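Side-chain contact in E3 SUMO-protein ligase SIZ1 (Saccharomyces cerevisiae, PDB 3I2D), which acts as an E3 ligase that promotes attachment of SUMO to septins and to PCNA, using an SP-RING zinc finger to engage the E2 enzyme UBC9: residues L250-P253 with I254-T257. Residues are numbered along the deposited sequence; the frame is centred on the assembly and turned at random.
Sequences LQCP and ISYT
Cys252 and Ser255 meet, CB against OG, inside a tight loop of the SP-RING finger, on the way from strand 245-249 to strand 262-265. Cys-Pro-Ile-Ser recalls the Cys-x-x-Cys knuckle of classical RING fingers, with Ser255 at the second cysteine's place, but here the thiol binds no metal: the zinc ion is held by Cys268, His270, Cys291 and Cys294, about 9 Å from the side chain of Pro253.

The tight side is built round Cys252. With SG anti to the backbone N (chi1 179°), the sulfur lies beside its own carbonyl carbon and faces the amides of Ile254 and Ser255. Ser255 N donates to Cys252 SG at 3.5 Å; a weaker bond runs from Ile254 N, so backbone N-H groups probably stand in for a knuckle metal. The backbone closes the loop twice, Cys252 N to Thr257 O at 2.8 Å and nearly straight (167°), and Tyr256 N to Cys252 O at 2.8 Å but bent. Inward, Phe274 packs on Cys252 and Pro253, while Trp278 and Phe279 of helix 276-285 pack on Ile254.

The other side faces solvent. Exposed Tyr256 takes a left-handed backbone conformation and its CB points away from 250-253, yet the ring comes back over Pro253 O, which sits 3.2 Å above one face toward the rim. Farther round, Thr257 turns its hydroxyl back, OG1 donating to Ser255 O at 3.1 Å from above the carbonyl plane.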
ATOM      1  N   LEU A 250     -14.882 -22.666  -1.786  1.00 55.16           N
ATOM      2  CA  LEU A 250     -15.206 -21.734  -0.716  1.00 58.21           C
ATOM      3  C   LEU A 250     -13.876 -21.344  -0.049  1.00 58.04           C
ATOM      4  O   LEU A 250     -13.830 -20.509   0.857  1.00 52.67           O
ATOM      5  CB  LEU A 250     -16.131 -22.404   0.301  1.00 58.88           C
ATOM      6  CG  LEU A 250     -17.456 -22.936  -0.242  1.00 59.31           C
ATOM      7  CD1 LEU A 250     -18.320 -23.407   0.922  1.00 54.41           C
ATOM      8  CD2 LEU A 250     -18.170 -21.842  -1.030  1.00 53.79           C
ATOM      9  N   GLN A 251     -12.801 -21.965  -0.525  1.00 55.10           N
ATOM     10  CA  GLN A 251     -11.458 -21.732  -0.025  1.00 55.29           C
ATOM     11  C   GLN A 251     -10.788 -20.548  -0.721  1.00 58.43           C
ATOM     12  O   GLN A 251     -10.996 -20.307  -1.911  1.00 62.55           O
ATOM     13  CB  GLN A 251     -10.602 -22.992  -0.228  1.00 53.64           C
ATOM     14  CG  GLN A 251     -11.202 -24.256   0.389  1.00 60.90           C
ATOM     15  CD  GLN A 251     -11.461 -24.115   1.884  1.00 60.20           C
ATOM     16  OE1 GLN A 251     -10.552 -24.237   2.699  1.00 64.10           O
ATOM     17  NE2 GLN A 251     -12.705 -23.841   2.244  1.00 59.20           N
ATOM     18  N   CYS A 252      -9.975 -19.820   0.034  1.00 54.62           N
ATOM     19  CA  CYS A 252      -9.248 -18.680  -0.491  1.00 52.77           C
ATOM     20  C   CYS A 252      -7.976 -19.156  -1.189  1.00 51.25           C
ATOM     21  O   CYS A 252      -7.324 -20.090  -0.737  1.00 49.86           O
ATOM     22  CB  CYS A 252      -8.888 -17.736   0.652  1.00 53.66           C
ATOM     23  SG  CYS A 252      -7.965 -16.286   0.150  1.00 50.50           S
ATOM     24  N   PRO A 253      -7.599 -18.518  -2.307  1.00 53.68           N
ATOM     25  CA  PRO A 253      -6.383 -18.939  -3.013  1.00 49.75           C
ATOM     26  C   PRO A 253      -5.145 -18.426  -2.282  1.00 48.46           C
ATOM     27  O   PRO A 253      -4.031 -18.907  -2.493  1.00 48.89           O
ATOM     28  CB  PRO A 253      -6.528 -18.291  -4.385  1.00 41.23           C
ATOM     29  CG  PRO A 253      -7.978 -17.955  -4.479  1.00 53.08           C
ATOM     30  CD  PRO A 253      -8.326 -17.518  -3.095  1.00 52.22           C
ATOM     31  N   ILE A 254      -5.361 -17.428  -1.435  1.00 47.55           N
ATOM     32  CA  ILE A 254      -4.296 -16.827  -0.656  1.00 49.63           C
ATOM     33  C   ILE A 254      -4.060 -17.580   0.660  1.00 53.42           C
ATOM     34  O   ILE A 254      -2.925 -17.858   1.015  1.00 51.47           O
ATOM     35  CB  ILE A 254      -4.627 -15.366  -0.326  1.00 48.81           C
ATOM     36  CG1 ILE A 254      -4.737 -14.559  -1.623  1.00 52.01           C
ATOM     37  CG2 ILE A 254      -3.565 -14.785   0.609  1.00 42.54           C
ATOM     38  CD1 ILE A 254      -5.014 -13.076  -1.408  1.00 52.37           C
ATOM     39  N   SER A 255      -5.132 -17.924   1.370  1.00 54.98           N
ATOM     40  CA  SER A 255      -4.995 -18.602   2.653  1.00 56.89           C
ATOM     41  C   SER A 255      -5.158 -20.112   2.611  1.00 63.42           C
ATOM     42  O   SER A 255      -4.808 -20.798   3.574  1.00 65.57           O
ATOM     43  CB  SER A 255      -6.013 -18.044   3.639  1.00 56.75           C
ATOM     44  OG  SER A 255      -7.303 -18.553   3.360  1.00 60.69           O
ATOM     45  N   TYR A 256      -5.676 -20.629   1.499  1.00 64.49           N
ATOM     46  CA  TYR A 256      -5.919 -22.062   1.354  1.00 61.84           C
ATOM     47  C   TYR A 256      -6.780 -22.504   2.537  1.00 64.45           C
ATOM     48  O   TYR A 256      -6.678 -23.627   3.027  1.00 66.67           O
ATOM     49  CB  TYR A 256      -4.598 -22.838   1.303  1.00 51.25           C
ATOM     50  CG  TYR A 256      -3.735 -22.465   0.116  1.00 54.92           C
ATOM     51  CD1 TYR A 256      -2.813 -21.420   0.194  1.00 55.04           C
ATOM     52  CD2 TYR A 256      -3.883 -23.121  -1.105  1.00 53.29           C
ATOM     53  CE1 TYR A 256      -2.061 -21.028  -0.921  1.00 60.17           C
ATOM     54  CE2 TYR A 256      -3.141 -22.744  -2.231  1.00 55.38           C
ATOM     55  CZ  TYR A 256      -2.234 -21.695  -2.136  1.00 66.66           C
ATOM     56  OH  TYR A 256      -1.536 -21.300  -3.265  1.00 70.13           O
ATOM     57  N   THR A 257      -7.638 -21.587   2.974  1.00 68.31           N
ATOM     58  CA  THR A 257      -8.548 -21.794   4.094  1.00 70.96           C
ATOM     59  C   THR A 257      -9.920 -21.247   3.730  1.00 70.49           C
ATOM     60  O   THR A 257     -10.057 -20.485   2.772  1.00 69.78           O
ATOM     61  CB  THR A 257      -8.059 -21.036   5.332  1.00 74.08           C
ATOM     62  OG1 THR A 257      -6.833 -21.619   5.775  1.00 81.92           O
ATOM     63  CG2 THR A 257      -9.097 -21.082   6.457  1.00 77.80           C
TER